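Uncharacterized protein (PDB 3HIU) is of unknown function but belongs to the ferritin-like DUF892 family and folds as a four-helix bundle that binds a sodium ion in the crystal. Local coordinates at residues W10-Y15 and R58-L63; E20-M25 and E48-S53; F103-I108 and E139-L144. One frame throughout, in Å; residues are numbered along the deposited sequence.

Interaction 1 of 3, residues W10-Y15 and R58-L63; sequences WLQDAY and RCLELL
The two flat groups that reach this contact, the phenol of Y15 and the amide of Q12, both meet L60 by their aliphatic stems. Y15 touches with CB, 4.2 Å from L60 CD1; its ring carbon CD1 rests on S53 O, and its side chain also touches I67 of the loop after helix 36-62 and V56 and Q57 of that helix. Q12 likewise offers CG, 3.4 Å from L60 CD2, the two side chains crossing at about a right angle; its amide goes beyond them to bond through NE2 to the carbonyl of S66.

L60 is thus clasped between neighbouring turns of helix 2-28, for its CD2 also lies 3.9 Å from L11 CB. L11 makes the return contact. With CG set anti to the carbonyl carbon (chi1 -85°), it extends CD1 to within 3.5 Å of C59 CB, a tight carbon pair, and to 3.9 Å from L63 CD1, where helix 36-62 ends. The axes of the two short segments approach to 10.0 Å at a signed crossing angle of -150°.

W10 turns from this seam to D91 and K95 of the second subunit, with a hydrogen bond from NE1 to the former and a cation-pi contact with the latter. Across the seam itself the closest pairs are carbon to carbon and the segments share no hydrogen bond, so the helices are held by close leucine packing rather than by directional bonds, while the amide of Q12 is bonded to S66 O in the loop beyond.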
loop_
_atom_site.group_PDB
_atom_site.type_symbol
_atom_site.label_atom_id
_atom_site.label_comp_id
_atom_site.label_asym_id
_atom_site.label_seq_id
_atom_site.Cartn_x
_atom_site.Cartn_y
_atom_site.Cartn_z
ATOM N N TRP B 10 -7.662 17.133 3.463
ATOM C CA TRP B 10 -6.764 15.978 3.595
ATOM C C TRP B 10 -6.616 15.528 5.037
ATOM O O TRP B 10 -6.425 14.343 5.305
ATOM C CB TRP B 10 -5.398 16.264 2.965
ATOM C CG TRP B 10 -5.503 16.389 1.490
ATOM C CD1 TRP B 10 -6.549 16.002 0.736
ATOM C CD2 TRP B 10 -4.524 16.919 0.585
ATOM N NE1 TRP B 10 -6.301 16.260 -0.589
ATOM C CE2 TRP B 10 -5.059 16.818 -0.708
ATOM C CE3 TRP B 10 -3.251 17.463 0.743
ATOM C CZ2 TRP B 10 -4.371 17.248 -1.840
ATOM C CZ3 TRP B 10 -2.565 17.886 -0.387
ATOM C CH2 TRP B 10 -3.127 17.776 -1.657
ATOM N N LEU B 11 -6.724 16.461 5.972
ATOM C CA LEU B 11 -6.769 16.089 7.381
ATOM C C LEU B 11 -7.967 15.170 7.691
ATOM O O LEU B 11 -7.837 14.199 8.439
ATOM C CB LEU B 11 -6.794 17.334 8.272
ATOM C CG LEU B 11 -5.447 17.969 8.621
ATOM C CD1 LEU B 11 -5.657 19.130 9.590
ATOM C CD2 LEU B 11 -4.472 16.938 9.204
ATOM N N GLN B 12 -9.128 15.480 7.112
ATOM C CA GLN B 12 -10.323 14.661 7.295
ATOM C C GLN B 12 -10.205 13.257 6.693
ATOM O O GLN B 12 -10.669 12.291 7.292
ATOM C CB GLN B 12 -11.559 15.377 6.743
ATOM C CG GLN B 12 -12.020 16.549 7.603
ATOM C CD GLN B 12 -13.103 17.360 6.939
ATOM O OE1 GLN B 12 -13.119 17.514 5.720
ATOM N NE2 GLN B 12 -14.019 17.885 7.737
ATOM N N ASP B 13 -9.595 13.152 5.510
ATOM C CA ASP B 13 -9.348 11.854 4.876
ATOM C C ASP B 13 -8.552 10.979 5.837
ATOM O O ASP B 13 -8.938 9.854 6.141
ATOM C CB ASP B 13 -8.563 12.012 3.561
ATOM C CG ASP B 13 -9.399 12.603 2.432
ATOM O OD1 ASP B 13 -10.641 12.535 2.495
ATOM O OD2 ASP B 13 -8.813 13.133 1.468
ATOM N N ALA B 14 -7.439 11.521 6.320
ATOM C CA ALA B 14 -6.534 10.804 7.216
ATOM C C ALA B 14 -7.208 10.387 8.515
ATOM O O ALA B 14 -7.015 9.269 8.985
ATOM C CB ALA B 14 -5.298 11.650 7.519
ATOM N N TYR B 15 -7.983 11.292 9.104
ATOM C CA TYR B 15 -8.667 10.983 10.347
ATOM C C TYR B 15 -9.466 9.702 10.161
ATOM O O TYR B 15 -9.511 8.847 11.042
ATOM C CB TYR B 15 -9.598 12.125 10.753
ATOM C CG TYR B 15 -10.334 11.852 12.045
ATOM C CD1 TYR B 15 -9.783 12.213 13.266
ATOM C CD2 TYR B 15 -11.570 11.215 12.047
ATOM C CE1 TYR B 15 -10.444 11.960 14.456
ATOM C CE2 TYR B 15 -12.241 10.958 13.235
ATOM C CZ TYR B 15 -11.670 11.335 14.434
ATOM O OH TYR B 15 -12.322 11.089 15.620
ATOM N N ARG B 58 -7.180 17.182 16.760
ATOM C CA ARG B 58 -6.713 18.444 17.300
ATOM C C ARG B 58 -6.405 19.422 16.164
ATOM O O ARG B 58 -6.604 20.638 16.300
ATOM C CB ARG B 58 -5.485 18.227 18.171
ATOM C CG ARG B 58 -5.780 17.430 19.423
ATOM C CD ARG B 58 -4.847 17.829 20.561
ATOM N NE ARG B 58 -3.485 18.066 20.083
ATOM C CZ ARG B 58 -2.489 17.185 20.162
ATOM N NH1 ARG B 58 -1.287 17.499 19.695
ATOM N NH2 ARG B 58 -2.692 15.993 20.714
ATOM N N CYS B 59 -5.933 18.882 15.043
ATOM C CA CYS B 59 -5.629 19.690 13.866
ATOM C C CYS B 59 -6.892 20.117 13.120
ATOM O O CYS B 59 -6.928 21.171 12.489
ATOM C CB CYS B 59 -4.691 18.932 12.922
ATOM S SG CYS B 59 -2.983 18.783 13.504
ATOM N N LEU B 60 -7.933 19.298 13.196
ATOM C CA LEU B 60 -9.208 19.647 12.577
ATOM C C LEU B 60 -9.981 20.642 13.449
ATOM O O LEU B 60 -10.687 21.516 12.943
ATOM C CB LEU B 60 -10.048 18.391 12.301
ATOM C CG LEU B 60 -9.772 17.633 10.995
ATOM C CD1 LEU B 60 -10.413 16.239 11.012
ATOM C CD2 LEU B 60 -10.240 18.444 9.779
ATOM N N GLU B 61 -9.837 20.508 14.763
ATOM C CA GLU B 61 -10.450 21.446 15.693
ATOM C C GLU B 61 -9.780 22.818 15.608
ATOM O O GLU B 61 -10.448 23.847 15.660
ATOM C CB GLU B 61 -10.421 20.880 17.117
ATOM C CG GLU B 61 -11.371 19.701 17.285
ATOM C CD GLU B 61 -11.152 18.909 18.561
ATOM O OE1 GLU B 61 -10.016 18.894 19.077
ATOM O OE2 GLU B 61 -12.120 18.287 19.040
ATOM N N LEU B 62 -8.461 22.826 15.454
ATOM C CA LEU B 62 -7.717 24.069 15.277
ATOM C C LEU B 62 -8.152 24.906 14.059
ATOM O O LEU B 62 -8.315 26.124 14.168
ATOM C CB LEU B 62 -6.212 23.789 15.189
ATOM C CG LEU B 62 -5.376 24.923 14.573
ATOM C CD1 LEU B 62 -5.360 26.146 15.503
ATOM C CD2 LEU B 62 -3.954 24.478 14.217
ATOM N N LEU B 63 -8.318 24.263 12.904
ATOM C CA LEU B 63 -8.560 24.987 11.652
ATOM C C LEU B 63 -10.052 25.100 11.329
ATOM O O LEU B 63 -10.429 25.496 10.222
ATOM C CB LEU B 63 -7.824 24.304 10.490
ATOM C CG LEU B 63 -6.295 24.245 10.558
ATOM C CD1 LEU B 63 -5.761 23.033 9.815
ATOM C CD2 LEU B 63 -5.689 25.520 10.014
#

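Interaction 2 of 3, residues E20-M25 and E48-S53; sequences EAETMM and ETQQQS. With NA (sodium ion), chain J.
T49 is the close-packed centre of this contact, its methyl pressed against E22: T49 CG2 lies 3.4 Å from E22 CB, alongside the base of the glutamate. The selenomethionine M25, bent at its last torsion, reaches T49 tip to tip; the modelled distance from its CE methyl to T49 OG1, 2.9 Å, is unusually short and its exact value is doubtful. A21 faces the same seam at longer range.

The same hydroxyl is also a metal ligand: T49 OG1 binds the sodium ion at 2.6 Å, and Q52 OE1, one turn further on, binds it at 2.8 Å. H45 O takes a weak hydrogen bond from the T49 hydroxyl, and Q52 NE2 is bonded to Q136 of helix 124-159, which fixes the amide with its oxygen toward the metal.

The other flank is more polar and hydrated, and E22 and Q50 are both partly exposed there. E22 runs extended with CG anti to the backbone N (chi1 166°) and crosses the Q50 chain at about a right angle, its OE1 coming 3.2 Å from Q50 CG. A water links the two helices, donating to E22 OE1 at 2.7 Å and hydrogen-bonded to S53 OG at 2.6 Å.

The segments run almost antiparallel, 169° apart, with axes 9.4 Å from each other. In the bundle, I42, H45 and V46 of helix 36-62 pack against M25. F103 and E107 of helix 94-120 cover A21, and through Q52 and Q136 the sodium side of the seam is tied to helix 124-159.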
loop_
_atom_site.group_PDB
_atom_site.type_symbol
_atom_site.label_atom_id
_atom_site.label_comp_id
_atom_site.label_asym_id
_atom_site.label_seq_id
_atom_site.Cartn_x
_atom_site.Cartn_y
_atom_site.Cartn_z
ATOM N N GLU B 20 -9.978 3.463 10.083
ATOM C CA GLU B 20 -9.981 2.222 9.314
ATOM C C GLU B 20 -8.731 1.404 9.625
ATOM O O GLU B 20 -8.774 0.172 9.704
ATOM C CB GLU B 20 -10.050 2.525 7.815
ATOM C CG GLU B 20 -9.748 1.329 6.922
ATOM C CD GLU B 20 -9.517 1.715 5.468
ATOM O OE1 GLU B 20 -9.190 2.896 5.198
ATOM O OE2 GLU B 20 -9.656 0.829 4.594
ATOM N N ALA B 21 -7.611 2.096 9.792
ATOM C CA ALA B 21 -6.377 1.433 10.171
ATOM C C ALA B 21 -6.564 0.800 11.544
ATOM O O ALA B 21 -6.251 -0.377 11.742
ATOM C CB ALA B 21 -5.202 2.425 10.180
ATOM N N GLU B 22 -7.099 1.581 12.485
ATOM C CA GLU B 22 -7.267 1.122 13.867
ATOM C C GLU B 22 -8.156 -0.115 13.983
ATOM O O GLU B 22 -7.910 -0.991 14.821
ATOM C CB GLU B 22 -7.799 2.244 14.758
ATOM C CG GLU B 22 -8.311 1.751 16.100
ATOM C CD GLU B 22 -8.996 2.842 16.900
ATOM O OE1 GLU B 22 -8.595 4.021 16.766
ATOM O OE2 GLU B 22 -9.934 2.515 17.663
ATOM N N THR B 23 -9.179 -0.194 13.139
ATOM C CA THR B 23 -10.045 -1.367 13.132
ATOM C C THR B 23 -9.441 -2.552 12.366
ATOM O O THR B 23 -9.634 -3.707 12.753
ATOM C CB THR B 23 -11.442 -1.033 12.593
ATOM O OG1 THR B 23 -12.137 -0.234 13.559
ATOM C CG2 THR B 23 -12.236 -2.312 12.332
HETATM N N MSE B 24 -8.706 -2.259 11.293
HETATM C CA MSE B 24 -8.037 -3.291 10.500
HETATM C C MSE B 24 -6.904 -3.958 11.285
HETATM O O MSE B 24 -6.616 -5.143 11.104
HETATM C CB MSE B 24 -7.497 -2.701 9.195
HETATM C CG MSE B 24 -6.990 -3.741 8.190
HETATM SE SE MSE B 24 -6.132 -2.919 6.637
HETATM C CE MSE B 24 -7.299 -1.343 6.494
HETATM N N MSE B 25 -6.265 -3.190 12.156
HETATM C CA MSE B 25 -5.221 -3.721 13.013
HETATM C C MSE B 25 -5.810 -4.436 14.213
HETATM O O MSE B 25 -5.402 -5.552 14.538
HETATM C CB MSE B 25 -4.322 -2.600 13.494
HETATM C CG MSE B 25 -3.700 -1.816 12.367
HETATM SE SE MSE B 25 -2.225 -0.771 13.031
HETATM C CE MSE B 25 -3.226 0.402 14.194
ATOM N N GLU B 48 -0.929 3.449 19.191
ATOM C CA GLU B 48 -0.303 4.538 18.453
ATOM C C GLU B 48 -1.290 5.209 17.482
ATOM O O GLU B 48 -1.343 6.439 17.418
ATOM C CB GLU B 48 0.942 4.038 17.697
ATOM C CG GLU B 48 2.226 4.018 18.535
ATOM C CD GLU B 48 3.140 2.815 18.259
ATOM O OE1 GLU B 48 3.923 2.445 19.166
ATOM O OE2 GLU B 48 3.082 2.236 17.151
ATOM N N THR B 49 -2.058 4.407 16.732
ATOM C CA THR B 49 -3.051 4.935 15.785
ATOM C C THR B 49 -4.091 5.791 16.484
ATOM O O THR B 49 -4.358 6.922 16.079
ATOM C CB THR B 49 -3.805 3.816 15.041
ATOM O OG1 THR B 49 -2.985 3.317 13.981
ATOM C CG2 THR B 49 -5.096 4.354 14.433
ATOM N N GLN B 50 -4.695 5.242 17.529
ATOM C CA GLN B 50 -5.656 6.000 18.314
ATOM C C GLN B 50 -5.112 7.395 18.640
ATOM O O GLN B 50 -5.844 8.385 18.593
ATOM C CB GLN B 50 -6.011 5.231 19.583
ATOM C CG GLN B 50 -6.645 3.889 19.283
ATOM C CD GLN B 50 -6.600 2.940 20.459
ATOM O OE1 GLN B 50 -6.094 3.282 21.528
ATOM N NE2 GLN B 50 -7.127 1.737 20.268
ATOM N N GLN B 51 -3.819 7.465 18.944
ATOM C CA GLN B 51 -3.166 8.733 19.248
ATOM C C GLN B 51 -2.872 9.584 18.006
ATOM O O GLN B 51 -2.739 10.803 18.100
ATOM C CB GLN B 51 -1.890 8.489 20.046
ATOM C CG GLN B 51 -2.158 7.900 21.408
ATOM C CD GLN B 51 -1.067 8.224 22.395
ATOM O OE1 GLN B 51 0.099 8.355 22.023
ATOM N NE2 GLN B 51 -1.437 8.356 23.665
ATOM N N GLN B 52 -2.769 8.941 16.846
ATOM C CA GLN B 52 -2.590 9.663 15.592
ATOM C C GLN B 52 -3.795 10.530 15.268
ATOM O O GLN B 52 -3.703 11.754 15.280
ATOM C CB GLN B 52 -2.316 8.696 14.443
ATOM C CG GLN B 52 -0.860 8.375 14.315
ATOM C CD GLN B 52 -0.600 7.189 13.423
ATOM O OE1 GLN B 52 -1.470 6.759 12.663
ATOM N NE2 GLN B 52 0.605 6.645 13.516
ATOM N N SER B 53 -4.924 9.885 14.982
ATOM C CA SER B 53 -6.144 10.594 14.624
ATOM C C SER B 53 -6.543 11.609 15.702
ATOM O O SER B 53 -6.996 12.697 15.393
ATOM C CB SER B 53 -7.274 9.603 14.359
ATOM O OG SER B 53 -7.484 8.769 15.480
HETATM NA NA NA J . -1.636 4.040 11.928
HETATM O O HOH W 1 -8.051 6.256 15.436
#

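Interaction 3 of 3, residues F103-I108 and E139-L144; sequences FEHLEI and EMAEWL
The second antiparallel helix pair of the ferritin-like bundle, helices 94-120 and 124-159, closes here around A141, whose methyl is met by E104, H105 and I108. The axes of the two segments cross at a signed angle of -156°, and the backbones come close at the small residue: the CA atoms of E104 and A141 are 5.6 Å apart, and the side chains meet with E104 CB 3.8 Å from A141 CB. H105 brings CE1 to 3.8 Å from A141 CB, which lies oblique to the ring, while I108 CD1 sits over one imidazole face, 3.2 Å above its plane and displaced toward the rim. I108 CD1 touches A141 CB more loosely.

On the inner side, E104 folds back at chi2 (-64°) and crosses M140, a selenomethionine, obliquely, laying OE2 3.3 Å from M140 CG. L144 adds a distant apolar touch to E104 CG. H105 is held by its ND1 bond to Y101 O and stacks on H105 of the second subunit, so this seam adjoins the dimer interface.

Chemically, the pair joins an apolar seam to a buried acidic cluster. E104 OE1 lies 2.9 Å from E107 OE2, two acceptors, with E137 close to both. E107 is the nearer to the sodium, its OE1 3.2 Å from the ion; E104, at about 5 Å, is not a ligand. The cation may help to offset this crowding, consistent with the metal-binding interiors known in ferritin-like bundles.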
loop_
_atom_site.group_PDB
_atom_site.type_symbol
_atom_site.label_atom_id
_atom_site.label_comp_id
_atom_site.label_asym_id
_atom_site.label_seq_id
_atom_site.Cartn_x
_atom_site.Cartn_y
_atom_site.Cartn_z
ATOM N N PHE B 103 -1.184 -0.741 3.305
ATOM C CA PHE B 103 -1.907 0.348 3.952
ATOM C C PHE B 103 -0.941 1.302 4.646
ATOM O O PHE B 103 -1.149 2.511 4.625
ATOM C CB PHE B 103 -2.957 -0.174 4.941
ATOM C CG PHE B 103 -4.034 0.845 5.292
ATOM C CD1 PHE B 103 -3.948 1.605 6.457
ATOM C CD2 PHE B 103 -5.138 1.038 4.452
ATOM C CE1 PHE B 103 -4.942 2.540 6.778
ATOM C CE2 PHE B 103 -6.134 1.964 4.770
ATOM C CZ PHE B 103 -6.034 2.713 5.933
ATOM N N GLU B 104 0.116 0.762 5.253
ATOM C CA GLU B 104 1.128 1.586 5.925
ATOM C C GLU B 104 1.864 2.450 4.902
ATOM O O GLU B 104 2.498 3.450 5.254
ATOM C CB GLU B 104 2.139 0.725 6.695
ATOM C CG GLU B 104 1.577 -0.030 7.908
ATOM C CD GLU B 104 1.082 0.894 9.015
ATOM O OE1 GLU B 104 1.202 2.127 8.877
ATOM O OE2 GLU B 104 0.570 0.379 10.029
ATOM N N HIS B 105 1.793 2.052 3.635
ATOM C CA HIS B 105 2.338 2.887 2.573
ATOM C C HIS B 105 1.300 3.859 1.995
ATOM O O HIS B 105 1.635 4.967 1.590
ATOM C CB HIS B 105 3.030 2.032 1.508
ATOM C CG HIS B 105 4.457 1.730 1.841
ATOM N ND1 HIS B 105 4.847 0.581 2.504
ATOM C CD2 HIS B 105 5.593 2.449 1.642
ATOM C CE1 HIS B 105 6.156 0.601 2.682
ATOM N NE2 HIS B 105 6.631 1.718 2.167
ATOM N N LEU B 106 0.036 3.448 1.981
ATOM C CA LEU B 106 -1.037 4.387 1.725
ATOM C C LEU B 106 -0.886 5.528 2.710
ATOM O O LEU B 106 -0.896 6.691 2.336
ATOM C CB LEU B 106 -2.399 3.715 1.919
ATOM C CG LEU B 106 -3.613 4.543 1.486
ATOM C CD1 LEU B 106 -3.393 5.098 0.092
ATOM C CD2 LEU B 106 -4.892 3.705 1.536
ATOM N N GLU B 107 -0.726 5.191 3.980
ATOM C CA GLU B 107 -0.590 6.206 5.022
ATOM C C GLU B 107 0.619 7.120 4.808
ATOM O O GLU B 107 0.489 8.347 4.858
ATOM C CB GLU B 107 -0.549 5.559 6.410
ATOM C CG GLU B 107 -1.890 4.989 6.867
ATOM C CD GLU B 107 -1.897 4.636 8.343
ATOM O OE1 GLU B 107 -2.598 5.318 9.117
ATOM O OE2 GLU B 107 -1.190 3.682 8.733
ATOM N N ILE B 108 1.788 6.524 4.578
ATOM C CA ILE B 108 2.990 7.286 4.229
ATOM C C ILE B 108 2.671 8.342 3.166
ATOM O O ILE B 108 2.687 9.541 3.437
ATOM C CB ILE B 108 4.110 6.365 3.707
ATOM C CG1 ILE B 108 4.648 5.483 4.835
ATOM C CG2 ILE B 108 5.229 7.181 3.097
ATOM C CD1 ILE B 108 5.172 4.135 4.363
ATOM N N GLU B 139 8.319 3.548 10.357
ATOM C CA GLU B 139 8.797 2.624 11.379
ATOM C C GLU B 139 8.020 1.303 11.321
ATOM O O GLU B 139 8.600 0.213 11.308
ATOM C CB GLU B 139 8.645 3.273 12.763
ATOM C CG GLU B 139 9.628 2.795 13.829
ATOM C CD GLU B 139 9.030 1.776 14.781
ATOM O OE1 GLU B 139 8.577 0.709 14.320
ATOM O OE2 GLU B 139 9.028 2.040 16.001
HETATM N N MSE B 140 6.688 1.411 11.281
HETATM C CA MSE B 140 5.805 0.239 11.313
HETATM C C MSE B 140 5.909 -0.603 10.040
HETATM O O MSE B 140 6.022 -1.833 10.095
HETATM C CB MSE B 140 4.359 0.688 11.540
HETATM C CG MSE B 140 3.323 -0.442 11.607
HETATM SE SE MSE B 140 3.627 -1.774 13.011
HETATM C CE MSE B 140 1.791 -2.301 13.320
ATOM N N ALA B 141 5.869 0.081 8.899
ATOM C CA ALA B 141 5.981 -0.563 7.601
ATOM C C ALA B 141 7.284 -1.344 7.542
ATOM O O ALA B 141 7.329 -2.481 7.043
ATOM C CB ALA B 141 5.934 0.490 6.493
ATOM N N GLU B 142 8.345 -0.722 8.059
ATOM C CA GLU B 142 9.643 -1.373 8.156
ATOM C C GLU B 142 9.590 -2.626 9.017
ATOM O O GLU B 142 10.243 -3.622 8.718
ATOM C CB GLU B 142 10.680 -0.415 8.729
ATOM C CG GLU B 142 11.425 0.379 7.689
ATOM C CD GLU B 142 12.698 0.983 8.239
ATOM O OE1 GLU B 142 13.131 2.035 7.718
ATOM O OE2 GLU B 142 13.265 0.408 9.196
ATOM N N TRP B 143 8.810 -2.579 10.089
ATOM C CA TRP B 143 8.725 -3.731 10.972
ATOM C C TRP B 143 8.180 -4.956 10.244
ATOM O O TRP B 143 8.680 -6.064 10.413
ATOM C CB TRP B 143 7.873 -3.420 12.204
ATOM C CG TRP B 143 8.051 -4.438 13.303
ATOM C CD1 TRP B 143 8.839 -4.314 14.418
ATOM C CD2 TRP B 143 7.446 -5.743 13.386
ATOM N NE1 TRP B 143 8.752 -5.451 15.188
ATOM C CE2 TRP B 143 7.906 -6.340 14.579
ATOM C CE3 TRP B 143 6.558 -6.452 12.571
ATOM C CZ2 TRP B 143 7.507 -7.621 14.973
ATOM C CZ3 TRP B 143 6.162 -7.720 12.968
ATOM C CH2 TRP B 143 6.639 -8.291 14.156
ATOM N N LEU B 144 7.157 -4.751 9.428
ATOM C CA LEU B 144 6.475 -5.862 8.778
ATOM C C LEU B 144 7.287 -6.509 7.655
ATOM O O LEU B 144 7.311 -7.736 7.534
ATOM C CB LEU B 144 5.122 -5.401 8.220
ATOM C CG LEU B 144 4.073 -4.802 9.151
ATOM C CD1 LEU B 144 3.070 -4.082 8.287
ATOM C CD2 LEU B 144 3.413 -5.899 9.951
#

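Overall arrangement
The three contacts sample both antiparallel hairpins of one four-helix bundle. Interactions 1 and 2 share helices 2-28 and 36-62, their centres about 15 Å apart; interaction 2 is the inner one in sequence, and Y15 packs on S53 between them. Interaction 3 follows later in the chain, joining helices 94-120 and 124-159. Its centre lies about 12 Å from that of interaction 2, and F103 bridges them by packing on E20, A21 and M24. Interactions 2 and 3 meet near the sodium at mid-bundle: T49 and Q52 of the former are ligands, and E104 of the latter is about 5 Å away. Interaction 1, about 21 Å from interaction 3 between centres, closes one end. Interactions 1 and 3 both border the second subunit.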